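Local coordinates for glycosylation Associate Protein 3 (Streptococcus agalactiae serotype V, PDB 6OYC) that probably serves, within the Gap123 complex of the accessory Sec system, in the glycosylation and secretion of a surface glycoprotein, at residues I251-A256 against V289-L294; V86-Y91 against Y117-S122. All coordinates share one frame; numbering follows the deposited sequence.

Contact 1: residues I251-A256 against V289-L294; sequences INDCFA and VKHYGL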
loop_
_atom_site.group_PDB
_atom_site.type_symbol
_atom_site.label_atom_id
_atom_site.label_comp_id
_atom_site.label_asym_id
_atom_site.label_seq_id
_atom_site.Cartn_x
_atom_site.Cartn_y
_atom_site.Cartn_z
ATOM N N ILE C 251 6.411 -11.264 -14.028
ATOM C CA ILE C 251 5.764 -9.999 -13.703
ATOM C C ILE C 251 4.824 -9.614 -14.838
ATOM O O ILE C 251 5.054 -9.964 -15.999
ATOM C CB ILE C 251 6.791 -8.871 -13.458
ATOM C CG1 ILE C 251 7.555 -8.547 -14.750
ATOM C CG2 ILE C 251 7.726 -9.239 -12.329
ATOM C CD1 ILE C 251 8.331 -7.271 -14.675
ATOM N N ASN C 252 3.761 -8.882 -14.498
ATOM C CA ASN C 252 2.802 -8.416 -15.492
ATOM C C ASN C 252 2.969 -6.938 -15.856
ATOM O O ASN C 252 2.057 -6.357 -16.454
ATOM C CB ASN C 252 1.369 -8.686 -15.017
ATOM C CG ASN C 252 1.002 -7.894 -13.783
ATOM O OD1 ASN C 252 1.803 -7.113 -13.267
ATOM N ND2 ASN C 252 -0.225 -8.086 -13.300
ATOM N N ASP C 253 4.095 -6.315 -15.484
ATOM C CA ASP C 253 4.448 -4.972 -15.939
ATOM C C ASP C 253 3.511 -3.887 -15.390
ATOM O O ASP C 253 3.345 -2.834 -16.004
ATOM C CB ASP C 253 4.499 -4.900 -17.473
ATOM C CG ASP C 253 5.519 -5.874 -18.080
ATOM O OD1 ASP C 253 6.632 -6.007 -17.534
ATOM O OD2 ASP C 253 5.208 -6.509 -19.106
ATOM N N CYS C 254 2.884 -4.113 -14.244
ATOM C CA CYS C 254 2.118 -3.072 -13.571
ATOM C C CYS C 254 3.023 -2.388 -12.554
ATOM O O CYS C 254 3.457 -3.017 -11.577
ATOM C CB CYS C 254 0.882 -3.655 -12.888
ATOM S SG CYS C 254 -0.344 -4.229 -14.061
ATOM N N PHE C 255 3.300 -1.106 -12.781
ATOM C CA PHE C 255 4.314 -0.387 -12.032
ATOM C C PHE C 255 3.842 1.023 -11.694
ATOM O O PHE C 255 3.084 1.643 -12.443
ATOM C CB PHE C 255 5.620 -0.303 -12.831
ATOM C CG PHE C 255 6.400 -1.594 -12.879
ATOM C CD1 PHE C 255 6.871 -2.186 -11.707
ATOM C CD2 PHE C 255 6.688 -2.198 -14.097
ATOM C CE1 PHE C 255 7.608 -3.353 -11.751
ATOM C CE2 PHE C 255 7.414 -3.374 -14.156
ATOM C CZ PHE C 255 7.879 -3.959 -12.983
ATOM N N ALA C 256 4.303 1.518 -10.559
ATOM C CA ALA C 256 4.345 2.947 -10.294
ATOM C C ALA C 256 5.677 3.495 -10.768
ATOM O O ALA C 256 6.583 2.729 -11.094
ATOM C CB ALA C 256 4.143 3.198 -8.804
ATOM N N VAL C 289 13.890 -12.506 -16.090
ATOM C CA VAL C 289 12.617 -11.835 -15.860
ATOM C C VAL C 289 11.748 -12.052 -17.087
ATOM O O VAL C 289 12.084 -11.592 -18.184
ATOM C CB VAL C 289 12.790 -10.337 -15.568
ATOM C CG1 VAL C 289 11.430 -9.656 -15.572
ATOM C CG2 VAL C 289 13.504 -10.121 -14.229
ATOM N N LYS C 290 10.635 -12.751 -16.899
ATOM C CA LYS C 290 9.637 -12.957 -17.934
ATOM C C LYS C 290 8.429 -12.055 -17.680
ATOM O O LYS C 290 8.100 -11.731 -16.535
ATOM C CB LYS C 290 9.195 -14.425 -17.964
ATOM C CG LYS C 290 10.336 -15.424 -18.229
ATOM C CD LYS C 290 11.130 -15.072 -19.488
ATOM C CE LYS C 290 12.442 -15.869 -19.581
ATOM N NZ LYS C 290 13.539 -15.079 -20.243
ATOM N N HIS C 291 7.751 -11.672 -18.755
ATOM C CA HIS C 291 6.637 -10.731 -18.704
ATOM C C HIS C 291 5.369 -11.387 -19.229
ATOM O O HIS C 291 5.371 -11.961 -20.318
ATOM C CB HIS C 291 6.953 -9.488 -19.531
ATOM C CG HIS C 291 8.299 -8.911 -19.242
ATOM N ND1 HIS C 291 8.468 -7.742 -18.527
ATOM C CD2 HIS C 291 9.541 -9.344 -19.561
ATOM C CE1 HIS C 291 9.758 -7.476 -18.429
ATOM N NE2 HIS C 291 10.430 -8.438 -19.041
ATOM N N TYR C 292 4.285 -11.283 -18.475
ATOM C CA TYR C 292 3.006 -11.827 -18.906
ATOM C C TYR C 292 1.927 -10.756 -18.784
ATOM O O TYR C 292 2.125 -9.714 -18.157
ATOM C CB TYR C 292 2.631 -13.064 -18.081
ATOM C CG TYR C 292 2.251 -12.760 -16.649
ATOM C CD1 TYR C 292 3.230 -12.522 -15.676
ATOM C CD2 TYR C 292 0.910 -12.705 -16.266
ATOM C CE1 TYR C 292 2.871 -12.248 -14.360
ATOM C CE2 TYR C 292 0.549 -12.429 -14.979
ATOM C CZ TYR C 292 1.523 -12.196 -14.022
ATOM O OH TYR C 292 1.133 -11.916 -12.722
ATOM N N GLY C 293 0.774 -11.016 -19.391
ATOM C CA GLY C 293 -0.403 -10.186 -19.185
ATOM C C GLY C 293 -0.641 -9.195 -20.304
ATOM O O GLY C 293 0.019 -9.191 -21.341
ATOM N N LEU C 294 -1.590 -8.295 -20.046
ATOM C CA LEU C 294 -2.100 -7.390 -21.072
ATOM C C LEU C 294 -1.185 -6.204 -21.357
ATOM O O LEU C 294 -1.196 -5.696 -22.485
ATOM C CB LEU C 294 -3.472 -6.869 -20.652
ATOM C CG LEU C 294 -4.439 -8.024 -20.454
ATOM C CD1 LEU C 294 -5.661 -7.586 -19.701
ATOM C CD2 LEU C 294 -4.808 -8.608 -21.814
HETATM O O HOH W 1 -0.078 -7.094 -17.780
#
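Ile251 and His291 form the parallel bridge that joins strand 248-251 to strand 289-291, the outermost strand on that side of a five-stranded parallel sheet flanked by helices, and the contact continues into the loops that leave both strand ends. The backbone evidence is two bonds: Ile251 N to Lys290 O, and Tyr292 N to Ile251 O at 2.9 Å, so both polar backbone atoms of Ile251 are used.

The tight part is buried and lies round Tyr292. CB of Asn252 sits over one face of the Tyr292 ring, 3.8 Å from the centroid and 18° off the normal, displaced toward the rim; this is a CH-pi contact. The Asn252 amide is held by ND2 to Tyr229 O and by Asn234 ND2 to OD1. The Tyr292 hydroxyl is likewise bound, to Ala228 O, which fixes the far end of the ring. Water 1 bridges the two loops, donating to Asn252 O at 2.6 Å and weakly to Tyr292 O. On the other sheet face, CD1 of Ile251 reaches Val289 CG1 at 4.0 Å, and helix 231-243 covers them, Asn234 on Ile251 and Leu238 on Val289.

Packing is looser toward the solvent side, where Lys290 points away from the 251-256 segment and its NZ binds Pro287 O. Partly exposed His291 stands beside the Ile251 side chain, pointing the same way. The histidine is nevertheless firmly oriented: its ND1-H meets the syn lone pair of Asp253 OD1 at 2.7 Å, nearly straight at 171°, with the oxygen only 3° out of the imidazole plane.

Contact 2: residues V86-Y91 against Y117-S122; sequences VRIEFY and YTYTIS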
loop_
_atom_site.group_PDB
_atom_site.type_symbol
_atom_site.label_atom_id
_atom_site.label_comp_id
_atom_site.label_asym_id
_atom_site.label_seq_id
_atom_site.Cartn_x
_atom_site.Cartn_y
_atom_site.Cartn_z
ATOM N N VAL C 86 -9.023 11.327 15.085
ATOM C CA VAL C 86 -9.524 11.495 13.733
ATOM C C VAL C 86 -10.996 11.886 13.808
ATOM O O VAL C 86 -11.791 11.230 14.490
ATOM C CB VAL C 86 -9.330 10.217 12.890
ATOM C CG1 VAL C 86 -9.897 10.396 11.502
ATOM C CG2 VAL C 86 -7.854 9.865 12.787
ATOM N N ARG C 87 -11.352 12.948 13.106
ATOM C CA ARG C 87 -12.712 13.448 13.028
ATOM C C ARG C 87 -13.211 13.304 11.592
ATOM O O ARG C 87 -12.632 13.886 10.658
ATOM C CB ARG C 87 -12.757 14.905 13.478
ATOM C CG ARG C 87 -14.131 15.539 13.457
ATOM C CD ARG C 87 -14.097 16.883 14.230
ATOM N NE ARG C 87 -15.215 17.758 13.863
ATOM C CZ ARG C 87 -15.972 18.426 14.735
ATOM N NH1 ARG C 87 -15.742 18.328 16.043
ATOM N NH2 ARG C 87 -16.956 19.204 14.295
ATOM N N ILE C 88 -14.276 12.528 11.417
ATOM C CA ILE C 88 -15.011 12.497 10.164
ATOM C C ILE C 88 -16.242 13.372 10.327
ATOM O O ILE C 88 -17.003 13.216 11.292
ATOM C CB ILE C 88 -15.376 11.057 9.758
ATOM C CG1 ILE C 88 -16.177 11.039 8.463
ATOM C CG2 ILE C 88 -16.133 10.328 10.851
ATOM C CD1 ILE C 88 -16.183 9.656 7.805
ATOM N N GLU C 89 -16.427 14.313 9.406
ATOM C CA GLU C 89 -17.525 15.266 9.479
ATOM C C GLU C 89 -18.318 15.247 8.180
ATOM O O GLU C 89 -17.734 15.176 7.096
ATOM C CB GLU C 89 -17.014 16.690 9.755
ATOM C CG GLU C 89 -18.132 17.683 10.074
ATOM C CD GLU C 89 -17.678 18.817 10.997
ATOM O OE1 GLU C 89 -16.480 18.899 11.345
ATOM O OE2 GLU C 89 -18.529 19.638 11.368
ATOM N N PHE C 90 -19.643 15.329 8.294
ATOM C CA PHE C 90 -20.547 15.261 7.160
ATOM C C PHE C 90 -21.173 16.628 6.892
ATOM O O PHE C 90 -21.443 17.402 7.823
ATOM C CB PHE C 90 -21.618 14.187 7.398
ATOM C CG PHE C 90 -21.039 12.869 7.901
ATOM C CD1 PHE C 90 -20.307 12.044 7.057
ATOM C CD2 PHE C 90 -21.190 12.485 9.225
ATOM C CE1 PHE C 90 -19.747 10.834 7.526
ATOM C CE2 PHE C 90 -20.640 11.280 9.701
ATOM C CZ PHE C 90 -19.917 10.460 8.846
ATOM N N TYR C 91 -21.383 16.928 5.610
ATOM C CA TYR C 91 -21.841 18.238 5.174
ATOM C C TYR C 91 -22.960 18.051 4.167
ATOM O O TYR C 91 -22.890 17.170 3.299
ATOM C CB TYR C 91 -20.701 19.079 4.549
ATOM C CG TYR C 91 -19.579 19.385 5.527
ATOM C CD1 TYR C 91 -18.526 18.489 5.716
ATOM C CD2 TYR C 91 -19.584 20.567 6.277
ATOM C CE1 TYR C 91 -17.509 18.756 6.616
ATOM C CE2 TYR C 91 -18.572 20.845 7.170
ATOM C CZ TYR C 91 -17.540 19.935 7.344
ATOM O OH TYR C 91 -16.532 20.218 8.229
ATOM N N TYR C 117 -24.105 15.110 2.118
ATOM C CA TYR C 117 -23.775 15.296 0.713
ATOM C C TYR C 117 -22.297 15.025 0.447
ATOM O O TYR C 117 -21.957 14.257 -0.457
ATOM C CB TYR C 117 -24.129 16.718 0.251
ATOM C CG TYR C 117 -24.057 16.856 -1.250
ATOM C CD1 TYR C 117 -24.926 16.127 -2.073
ATOM C CD2 TYR C 117 -23.097 17.671 -1.856
ATOM C CE1 TYR C 117 -24.851 16.209 -3.457
ATOM C CE2 TYR C 117 -23.028 17.784 -3.261
ATOM C CZ TYR C 117 -23.916 17.051 -4.050
ATOM O OH TYR C 117 -23.872 17.120 -5.428
ATOM N N THR C 118 -21.407 15.643 1.220
ATOM C CA THR C 118 -19.979 15.354 1.180
ATOM C C THR C 118 -19.477 15.058 2.590
ATOM O O THR C 118 -20.214 15.173 3.575
ATOM C CB THR C 118 -19.174 16.522 0.585
ATOM O OG1 THR C 118 -19.243 17.643 1.472
ATOM C CG2 THR C 118 -19.721 16.912 -0.777
ATOM N N TYR C 119 -18.200 14.694 2.695
ATOM C CA TYR C 119 -17.614 14.511 4.017
ATOM C C TYR C 119 -16.116 14.787 3.958
ATOM O O TYR C 119 -15.498 14.783 2.893
ATOM C CB TYR C 119 -17.911 13.103 4.588
ATOM C CG TYR C 119 -17.220 11.940 3.889
ATOM C CD1 TYR C 119 -17.642 11.490 2.633
ATOM C CD2 TYR C 119 -16.133 11.292 4.482
ATOM C CE1 TYR C 119 -17.003 10.433 1.996
ATOM C CE2 TYR C 119 -15.485 10.222 3.848
ATOM C CZ TYR C 119 -15.927 9.798 2.610
ATOM O OH TYR C 119 -15.295 8.748 1.987
ATOM N N THR C 120 -15.546 15.064 5.115
ATOM C CA THR C 120 -14.114 15.263 5.254
ATOM C C THR C 120 -13.617 14.387 6.388
ATOM O O THR C 120 -14.376 14.004 7.275
ATOM C CB THR C 120 -13.752 16.719 5.576
ATOM O OG1 THR C 120 -14.288 17.043 6.860
ATOM C CG2 THR C 120 -14.295 17.698 4.513
ATOM N N ILE C 121 -12.323 14.098 6.381
ATOM C CA ILE C 121 -11.685 13.418 7.502
ATOM C C ILE C 121 -10.464 14.230 7.887
ATOM O O ILE C 121 -9.674 14.603 7.017
ATOM C CB ILE C 121 -11.301 11.966 7.159
ATOM C CG1 ILE C 121 -12.548 11.169 6.760
ATOM C CG2 ILE C 121 -10.627 11.335 8.332
ATOM C CD1 ILE C 121 -12.259 9.769 6.200
ATOM N N SER C 122 -10.319 14.519 9.180
ATOM C CA SER C 122 -9.255 15.377 9.680
ATOM C C SER C 122 -8.443 14.658 10.742
ATOM O O SER C 122 -9.003 14.065 11.671
ATOM C CB SER C 122 -9.816 16.675 10.260
ATOM O OG SER C 122 -10.315 17.498 9.237
HETATM O O HOH W 2 -13.081 16.212 9.243
HETATM O O HOH W 3 -13.822 19.731 7.551
#
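Tyr91 and Thr120 meet diagonally on one face of an antiparallel strand pair, the Tyr91 ring turning its CE1 edge to Thr120 OG1 at 3.7 Å. With CG beside its own backbone N (chi1 -63°), the ring lies back along its own strand, over the Glu89-Thr120 pair, and its hydroxyl is joined to Thr120 OG1 through water 3. A second water links the same OG1 to Ser122 OG and donates to Arg87 O. Ser122 OG also binds Thr45 on strand 41-47.

Arg87 and Glu89 share this face but lead away from 117-122. In a side-on salt bridge, Arg87 NE and NH2 both reach Glu89 OE1, each at 3.0 Å; that oxygen lies in the guanidinium plane, whereas both nitrogens approach it from one side, above the carboxylate plane. Glu89 OE2 has a further bond to Ser97, and Phe100 makes a cation-pi contact with the arginine.

The opposite face is apolar. The Ile88 and Tyr119 side chains cross obliquely, Ile88 CD1 3.7 Å from Tyr119 CD2, and Phe90 CD1 touches Tyr119 CB. The Tyr119 hydroxyl binds Pro62 O. Farther along, Val86 CG1 presses on Ile121 CG2 at 3.4 Å, with Leu72 and Leu136 packed against both residues.

Alternating hydrogen-bonded pairs, Arg87 with Ser122, Glu89 with Thr120 and Tyr91 with Thr118, set this register, and the strands run at 168° to each other. Regularity ends at Tyr91 O, which accepts from Tyr117 N at 2.7 Å and from Thr118 N at 3.0 Å. Two residues facing one define a classic beta bulge, closing the central antiparallel pair of a four-stranded sheet that packs its apolar face on a second sheet, a beta-sandwich consistent with a lectin-like domain.

How the contacts relate
From the N terminus, the chain first forms contact 2: strand 84-91 leaves, passes through strands 97-103 and 107-111, and strand 118-125 returns beside it, closing a loop of 25 intervening residues without helix. Strand 130-140 then completes its part of the other antiparallel sheet before the chain enters the parallel-sheet region. There contact 1 closes a second loop, of 32 residues, in which helices 258-262 and 270-281 lead from strand 248-251 to 289-291. The two loops are in series, neither nesting nor crossing. The contact centres lie 38 Å apart, on opposite sides of the chain's centre: contact 2 joins the two middle strands of the four-stranded antiparallel sheet, contact 1 the last two strands of the parallel sheet.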